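PDB 5H5M: alpha-catenin-like protein hmp-1 from Caenorhabditis elegans, which links the cadherin-catenin complex of adherens junctions to actin filaments and is required for cell migration and cell shape changes during embryonic body enclosure and elongation. Local coordinates for residues A[137-149]-A[193-205]. Sequence-based numbering, arbitrary orientation.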
ATOM      1  N   ALA A 137     -12.054 -24.374  11.718  1.00 38.25           N
ATOM      2  CA  ALA A 137     -11.360 -25.542  12.250  1.00 46.07           C
ATOM      3  C   ALA A 137     -11.923 -25.967  13.607  1.00 53.20           C
ATOM      4  O   ALA A 137     -11.904 -27.148  13.949  1.00 60.64           O
ATOM      5  CB  ALA A 137      -9.870 -25.263  12.364  1.00 40.75           C
ATOM      6  N   LYS A 138     -12.425 -25.008  14.375  1.00 49.54           N
ATOM      7  CA  LYS A 138     -12.965 -25.305  15.699  1.00 54.73           C
ATOM      8  C   LYS A 138     -14.295 -26.062  15.650  1.00 57.30           C
ATOM      9  O   LYS A 138     -14.745 -26.589  16.663  1.00 56.45           O
ATOM     10  CB  LYS A 138     -13.143 -24.014  16.506  1.00 50.99           C
ATOM     11  CG  LYS A 138     -11.857 -23.466  17.089  1.00 51.72           C
ATOM     12  CD  LYS A 138     -12.123 -22.297  18.027  1.00 56.35           C
ATOM     13  CE  LYS A 138     -10.826 -21.758  18.611  1.00 54.14           C
ATOM     14  NZ  LYS A 138     -11.048 -20.587  19.501  1.00 54.61           N
ATOM     15  N   GLU A 139     -14.913 -26.122  14.475  1.00 60.88           N
ATOM     16  CA  GLU A 139     -16.263 -26.671  14.355  1.00 58.66           C
ATOM     17  C   GLU A 139     -16.384 -28.212  14.319  1.00 69.45           C
ATOM     18  O   GLU A 139     -17.277 -28.748  14.979  1.00 86.48           O
ATOM     19  CB  GLU A 139     -16.954 -26.064  13.133  1.00 56.84           C
ATOM     20  CG  GLU A 139     -17.567 -24.720  13.462  1.00 64.56           C
ATOM     21  CD  GLU A 139     -18.778 -24.391  12.608  1.00 76.25           C
ATOM     22  OE1 GLU A 139     -19.420 -25.335  12.091  1.00 88.04           O
ATOM     23  OE2 GLU A 139     -19.100 -23.188  12.474  1.00 74.84           O
ATOM     24  N   GLY A 140     -15.559 -28.946  13.568  1.00 68.02           N
ATOM     25  CA  GLY A 140     -14.586 -28.444  12.619  1.00 54.27           C
ATOM     26  C   GLY A 140     -15.073 -28.678  11.197  1.00 51.76           C
ATOM     27  O   GLY A 140     -15.293 -29.812  10.769  1.00 46.37           O
ATOM     28  N   HIS A 141     -15.263 -27.585  10.469  1.00 55.02           N
ATOM     29  CA  HIS A 141     -15.839 -27.614   9.130  1.00 52.07           C
ATOM     30  C   HIS A 141     -14.767 -27.910   8.078  1.00 56.96           C
ATOM     31  O   HIS A 141     -14.017 -27.015   7.677  1.00 48.45           O
ATOM     32  CB  HIS A 141     -16.520 -26.276   8.850  1.00 50.75           C
ATOM     33  CG  HIS A 141     -17.712 -26.374   7.955  1.00 56.99           C
ATOM     34  ND1 HIS A 141     -17.609 -26.365   6.581  1.00 63.36           N
ATOM     35  CD2 HIS A 141     -19.033 -26.469   8.233  1.00 61.18           C
ATOM     36  CE1 HIS A 141     -18.816 -26.453   6.052  1.00 69.05           C
ATOM     37  NE2 HIS A 141     -19.698 -26.520   7.033  1.00 64.92           N
ATOM     38  N   GLU A 142     -14.702 -29.169   7.644  1.00 58.16           N
ATOM     39  CA  GLU A 142     -13.675 -29.629   6.705  1.00 55.18           C
ATOM     40  C   GLU A 142     -13.627 -28.798   5.425  1.00 50.46           C
ATOM     41  O   GLU A 142     -12.560 -28.359   4.997  1.00 47.55           O
ATOM     42  CB  GLU A 142     -13.902 -31.105   6.352  1.00 49.71           C
ATOM     43  CG  GLU A 142     -13.015 -31.632   5.225  1.00 63.91           C
ATOM     44  CD  GLU A 142     -11.642 -32.076   5.704  1.00 70.21           C
ATOM     45  OE1 GLU A 142     -11.373 -31.980   6.919  1.00 82.06           O
ATOM     46  OE2 GLU A 142     -10.831 -32.520   4.864  1.00 57.30           O
ATOM     47  N   GLU A 143     -14.792 -28.577   4.826  1.00 45.27           N
ATOM     48  CA  GLU A 143     -14.884 -27.854   3.565  1.00 49.83           C
ATOM     49  C   GLU A 143     -14.449 -26.397   3.702  1.00 53.05           C
ATOM     50  O   GLU A 143     -13.768 -25.861   2.828  1.00 50.00           O
ATOM     51  CB  GLU A 143     -16.313 -27.926   3.019  1.00 51.48           C
ATOM     52  CG  GLU A 143     -16.780 -29.336   2.665  1.00 63.25           C
ATOM     53  CD  GLU A 143     -17.241 -30.133   3.876  1.00 66.08           C
ATOM     54  OE1 GLU A 143     -17.123 -29.622   5.011  1.00 69.74           O
ATOM     55  OE2 GLU A 143     -17.724 -31.270   3.693  1.00 69.56           O
ATOM     56  N   ASN A 144     -14.839 -25.759   4.802  1.00 56.02           N
ATOM     57  CA  ASN A 144     -14.497 -24.359   5.025  1.00 53.66           C
ATOM     58  C   ASN A 144     -13.048 -24.173   5.451  1.00 47.73           C
ATOM     59  O   ASN A 144     -12.405 -23.202   5.059  1.00 47.94           O
ATOM     60  CB  ASN A 144     -15.422 -23.737   6.073  1.00 52.50           C
ATOM     61  CG  ASN A 144     -16.811 -23.473   5.538  1.00 62.05           C
ATOM     62  OD1 ASN A 144     -17.021 -23.416   4.326  1.00 65.92           O
ATOM     63  ND2 ASN A 144     -17.771 -23.302   6.443  1.00 49.15           N
ATOM     64  N   THR A 145     -12.539 -25.100   6.256  1.00 43.23           N
ATOM     65  CA  THR A 145     -11.162 -25.016   6.721  1.00 40.65           C
ATOM     66  C   THR A 145     -10.199 -25.051   5.537  1.00 42.98           C
ATOM     67  O   THR A 145      -9.283 -24.239   5.458  1.00 47.27           O
ATOM     68  CB  THR A 145     -10.815 -26.152   7.707  1.00 44.60           C
ATOM     69  OG1 THR A 145     -11.653 -26.055   8.865  1.00 49.16           O
ATOM     70  CG2 THR A 145      -9.358 -26.055   8.139  1.00 44.22           C
ATOM     71  N   ARG A 146     -10.428 -25.977   4.608  1.00 42.61           N
ATOM     72  CA  ARG A 146      -9.571 -26.101   3.433  1.00 40.88           C
ATOM     73  C   ARG A 146      -9.678 -24.875   2.529  1.00 46.96           C
ATOM     74  O   ARG A 146      -8.681 -24.438   1.951  1.00 47.04           O
ATOM     75  CB  ARG A 146      -9.912 -27.370   2.653  1.00 36.10           C
ATOM     76  CG  ARG A 146      -9.682 -28.639   3.457  1.00 47.36           C
ATOM     77  CD  ARG A 146      -9.391 -29.831   2.568  1.00 58.66           C
ATOM     78  NE  ARG A 146      -9.212 -31.051   3.351  1.00 72.30           N
ATOM     79  CZ  ARG A 146      -8.073 -31.406   3.937  1.00 60.08           C
ATOM     80  NH1 ARG A 146      -7.001 -30.633   3.833  1.00 49.48           N
ATOM     81  NH2 ARG A 146      -8.004 -32.533   4.631  1.00 63.08           N
ATOM     82  N   TYR A 147     -10.883 -24.325   2.410  1.00 41.68           N
ATOM     83  CA  TYR A 147     -11.071 -23.086   1.666  1.00 43.05           C
ATOM     84  C   TYR A 147     -10.347 -21.931   2.356  1.00 45.94           C
ATOM     85  O   TYR A 147      -9.577 -21.203   1.725  1.00 40.36           O
ATOM     86  CB  TYR A 147     -12.559 -22.756   1.509  1.00 38.87           C
ATOM     87  CG  TYR A 147     -12.800 -21.420   0.845  1.00 44.05           C
ATOM     88  CD1 TYR A 147     -12.549 -21.241  -0.511  1.00 47.18           C
ATOM     89  CD2 TYR A 147     -13.259 -20.331   1.574  1.00 44.75           C
ATOM     90  CE1 TYR A 147     -12.756 -20.017  -1.122  1.00 46.02           C
ATOM     91  CE2 TYR A 147     -13.470 -19.104   0.970  1.00 51.68           C
ATOM     92  CZ  TYR A 147     -13.217 -18.953  -0.377  1.00 46.96           C
ATOM     93  OH  TYR A 147     -13.426 -17.735  -0.983  1.00 43.79           O
ATOM     94  N   ARG A 148     -10.592 -21.773   3.654  1.00 44.63           N
ATOM     95  CA  ARG A 148      -9.968 -20.698   4.421  1.00 42.51           C
ATOM     96  C   ARG A 148      -8.460 -20.911   4.542  1.00 34.71           C
ATOM     97  O   ARG A 148      -7.702 -19.948   4.653  1.00 32.56           O
ATOM     98  CB  ARG A 148     -10.602 -20.587   5.809  1.00 31.45           C
ATOM     99  CG  ARG A 148     -12.047 -20.114   5.794  1.00 34.72           C
ATOM    100  CD  ARG A 148     -12.185 -18.786   5.072  1.00 43.34           C
ATOM    101  NE  ARG A 148     -13.583 -18.387   4.923  1.00 61.19           N
ATOM    102  CZ  ARG A 148     -13.981 -17.287   4.293  1.00 57.57           C
ATOM    103  NH1 ARG A 148     -13.085 -16.472   3.754  1.00 58.33           N
ATOM    104  NH2 ARG A 148     -15.272 -17.000   4.201  1.00 50.90           N
ATOM    105  N   SER A 149      -8.031 -22.171   4.528  1.00 29.90           N
ATOM    106  CA  SER A 149      -6.607 -22.496   4.505  1.00 29.06           C
ATOM    107  C   SER A 149      -5.964 -21.942   3.243  1.00 29.22           C
ATOM    108  O   SER A 149      -4.918 -21.296   3.295  1.00 28.39           O
ATOM    109  CB  SER A 149      -6.390 -24.009   4.584  1.00 27.05           C
ATOM    110  OG  SER A 149      -5.027 -24.341   4.400  1.00 60.76           O
ATOM    111  N   VAL A 193       1.007 -22.903   9.932  1.00 32.32           N
ATOM    112  CA  VAL A 193      -0.216 -22.378  10.531  1.00 23.72           C
ATOM    113  C   VAL A 193      -1.431 -23.029   9.881  1.00 24.76           C
ATOM    114  O   VAL A 193      -2.364 -23.447  10.565  1.00 33.49           O
ATOM    115  CB  VAL A 193      -0.315 -20.845  10.389  1.00 29.75           C
ATOM    116  CG1 VAL A 193      -1.684 -20.349  10.848  1.00 21.98           C
ATOM    117  CG2 VAL A 193       0.789 -20.163  11.175  1.00 25.69           C
ATOM    118  N   ALA A 194      -1.404 -23.126   8.555  1.00 35.06           N
ATOM    119  CA  ALA A 194      -2.480 -23.769   7.806  1.00 38.32           C
ATOM    120  C   ALA A 194      -2.680 -25.216   8.253  1.00 29.90           C
ATOM    121  O   ALA A 194      -3.798 -25.630   8.549  1.00 27.34           O
ATOM    122  CB  ALA A 194      -2.196 -23.712   6.313  1.00 33.93           C
ATOM    123  N   GLN A 195      -1.587 -25.972   8.310  1.00 24.39           N
ATOM    124  CA  GLN A 195      -1.640 -27.376   8.709  1.00 28.01           C
ATOM    125  C   GLN A 195      -2.120 -27.562  10.147  1.00 31.65           C
ATOM    126  O   GLN A 195      -2.801 -28.541  10.453  1.00 45.41           O
ATOM    127  CB  GLN A 195      -0.268 -28.031   8.532  1.00 29.96           C
ATOM    128  CG  GLN A 195       0.153 -28.184   7.081  1.00 36.39           C
ATOM    129  CD  GLN A 195      -0.867 -28.950   6.256  1.00 40.49           C
ATOM    130  OE1 GLN A 195      -1.428 -29.949   6.707  1.00 51.35           O
ATOM    131  NE2 GLN A 195      -1.115 -28.480   5.041  1.00 39.93           N
ATOM    132  N   ALA A 196      -1.763 -26.628  11.025  1.00 26.67           N
ATOM    133  CA  ALA A 196      -2.213 -26.673  12.415  1.00 30.18           C
ATOM    134  C   ALA A 196      -3.736 -26.591  12.495  1.00 29.79           C
ATOM    135  O   ALA A 196      -4.357 -27.202  13.365  1.00 32.02           O
ATOM    136  CB  ALA A 196      -1.580 -25.550  13.218  1.00 26.07           C
ATOM    137  N   ALA A 197      -4.327 -25.832  11.579  1.00 30.05           N
ATOM    138  CA  ALA A 197      -5.777 -25.681  11.522  1.00 36.53           C
ATOM    139  C   ALA A 197      -6.429 -26.940  10.965  1.00 31.55           C
ATOM    140  O   ALA A 197      -7.497 -27.348  11.419  1.00 39.86           O
ATOM    141  CB  ALA A 197      -6.154 -24.469  10.683  1.00 27.26           C
ATOM    142  N   ILE A 198      -5.779 -27.547   9.976  1.00 32.77           N
ATOM    143  CA  ILE A 198      -6.254 -28.797   9.399  1.00 34.46           C
ATOM    144  C   ILE A 198      -6.277 -29.885  10.465  1.00 35.71           C
ATOM    145  O   ILE A 198      -7.223 -30.671  10.544  1.00 37.54           O
ATOM    146  CB  ILE A 198      -5.371 -29.257   8.220  1.00 38.47           C
ATOM    147  CG1 ILE A 198      -5.266 -28.157   7.163  1.00 40.60           C
ATOM    148  CG2 ILE A 198      -5.930 -30.529   7.598  1.00 35.77           C
ATOM    149  CD1 ILE A 198      -6.595 -27.768   6.553  1.00 49.61           C
ATOM    150  N   LEU A 199      -5.232 -29.916  11.289  1.00 36.96           N
ATOM    151  CA  LEU A 199      -5.134 -30.879  12.382  1.00 34.34           C
ATOM    152  C   LEU A 199      -6.218 -30.636  13.424  1.00 38.63           C
ATOM    153  O   LEU A 199      -6.813 -31.581  13.944  1.00 36.96           O
ATOM    154  CB  LEU A 199      -3.750 -30.814  13.034  1.00 31.86           C
ATOM    155  CG  LEU A 199      -2.581 -31.245  12.143  1.00 42.58           C
ATOM    156  CD1 LEU A 199      -1.239 -30.966  12.813  1.00 30.75           C
ATOM    157  CD2 LEU A 199      -2.709 -32.718  11.770  1.00 32.69           C
ATOM    158  N   LEU A 200      -6.473 -29.366  13.725  1.00 35.68           N
ATOM    159  CA  LEU A 200      -7.511 -29.008  14.683  1.00 39.89           C
ATOM    160  C   LEU A 200      -8.891 -29.363  14.139  1.00 46.60           C
ATOM    161  O   LEU A 200      -9.748 -29.850  14.875  1.00 51.48           O
ATOM    162  CB  LEU A 200      -7.450 -27.520  15.027  1.00 34.03           C
ATOM    163  CG  LEU A 200      -8.594 -27.023  15.915  1.00 40.39           C
ATOM    164  CD1 LEU A 200      -8.635 -27.799  17.228  1.00 38.27           C
ATOM    165  CD2 LEU A 200      -8.486 -25.521  16.170  1.00 40.54           C
ATOM    166  N   CYS A 201      -9.094 -29.118  12.849  1.00 44.49           N
ATOM    167  CA  CYS A 201     -10.361 -29.426  12.192  1.00 37.25           C
ATOM    168  C   CYS A 201     -10.724 -30.904  12.316  1.00 40.32           C
ATOM    169  O   CYS A 201     -11.882 -31.251  12.544  1.00 44.93           O
ATOM    170  CB  CYS A 201     -10.303 -29.028  10.716  1.00 36.21           C
ATOM    171  SG  CYS A 201     -11.767 -29.479   9.765  1.00 57.12           S
ATOM    172  N   HIS A 202      -9.725 -31.769  12.175  1.00 38.37           N
ATOM    173  CA  HIS A 202      -9.951 -33.208  12.201  1.00 40.16           C
ATOM    174  C   HIS A 202     -10.168 -33.750  13.616  1.00 47.86           C
ATOM    175  O   HIS A 202     -10.718 -34.837  13.785  1.00 43.89           O
ATOM    176  CB  HIS A 202      -8.781 -33.935  11.530  1.00 39.68           C
ATOM    177  CG  HIS A 202      -8.719 -33.733  10.046  1.00 42.10           C
ATOM    178  ND1 HIS A 202      -7.588 -34.003   9.305  1.00 46.22           N
ATOM    179  CD2 HIS A 202      -9.648 -33.292   9.169  1.00 44.17           C
ATOM    180  CE1 HIS A 202      -7.825 -33.733   8.033  1.00 38.09           C
ATOM    181  NE2 HIS A 202      -9.067 -33.303   7.921  1.00 42.29           N
ATOM    182  N   GLN A 203      -9.735 -32.998  14.627  1.00 51.91           N
ATOM    183  CA  GLN A 203      -9.934 -33.394  16.027  1.00 43.14           C
ATOM    184  C   GLN A 203     -10.279 -32.194  16.914  1.00 51.47           C
ATOM    185  O   GLN A 203      -9.498 -31.831  17.793  1.00 55.79           O
ATOM    186  CB  GLN A 203      -8.683 -34.081  16.580  1.00 42.85           C
ATOM    187  CG  GLN A 203      -8.190 -35.277  15.782  1.00 42.80           C
ATOM    188  CD  GLN A 203      -7.139 -36.072  16.526  1.00 50.90           C
ATOM    189  OE1 GLN A 203      -7.354 -36.492  17.662  1.00 64.89           O
ATOM    190  NE2 GLN A 203      -5.994 -36.281  15.890  1.00 46.85           N
ATOM    191  N   PRO A 204     -11.457 -31.586  16.700  1.00 46.10           N
ATOM    192  CA  PRO A 204     -11.797 -30.301  17.326  1.00 46.65           C
ATOM    193  C   PRO A 204     -11.946 -30.351  18.849  1.00 55.02           C
ATOM    194  O   PRO A 204     -11.766 -29.323  19.504  1.00 50.97           O
ATOM    195  CB  PRO A 204     -13.139 -29.936  16.673  1.00 48.32           C
ATOM    196  CG  PRO A 204     -13.270 -30.841  15.484  1.00 52.62           C
ATOM    197  CD  PRO A 204     -12.558 -32.092  15.866  1.00 45.85           C
ATOM    198  N   THR A 205     -12.273 -31.514  19.401  1.00 49.32           N
ATOM    199  CA  THR A 205     -12.487 -31.636  20.842  1.00 53.64           C
ATOM    200  C   THR A 205     -11.192 -31.924  21.596  1.00 55.27           C
ATOM    201  O   THR A 205     -11.207 -32.158  22.804  1.00 59.41           O
ATOM    202  CB  THR A 205     -13.505 -32.743  21.168  1.00 55.23           C
ATOM    203  OG1 THR A 205     -13.010 -34.002  20.696  1.00 64.05           O
ATOM    204  CG2 THR A 205     -14.842 -32.448  20.510  1.00 56.43           C
TER
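Helix 142-149 runs antiparallel to helix 193-202, their axes 9.9 Å apart at an angle of 177°, and the end of helix 128-137, at Ala137, folds with the turn after it against the end of helix 193-202. Ala137 and Cys201 bring their CA atoms within 4.0 Å, a close approach that their small side chains suit, and Ala137 O receives a CA-H...O contact from Cys201 CA at 3.3 Å. The methyl of Ala137 lies on the turn Ala197-Cys201, with Leu200 CD2 alongside. Gly140, preceded by a cis peptide bond, passes close to Cys201 O and Pro204, where a side chain would collide; Pro204 CG packs 3.5 Å from Gly140 N. With SG anti to the backbone N (chi1 175°), Cys201 sets its sulfur against both Glu142 CA and Thr145 OG1. That hydroxyl donates to the N-cap His141 O, which Thr145 N also grips. Branched Ile198 serves two neighbours: its CD1 meets Thr145 CG2 at 3.6 Å, its CG2 the Arg146 guanidinium. On the outer side, bent at chi2 (84°), the Glu142 carboxylate lies nearly in the plane of the His202 ring and meets its edge, His202 NE2 giving Glu142 OE1 a weak hydrogen bond of 2.8 Å. Glu142 OE2 forms a salt bridge with Arg146 NE at 2.7 Å, the nitrogen approaching from above the carboxylate plane. Long enough to pass Ile198, Arg146 sets NH2 at the His202 edge, its guanidinium steeply tilted to the ring. An alanine in place of Glu142 would remove both links and would probably leave that guanidinium freer to swing. Helix 128-137 touches Thr145 and Ala197, helix 207-233 Ala197 and Leu200; with helices 142-166 and 173-202 they pack as a four-helix bundle of the M domain, characteristic of the vinculin/alpha-catenin family.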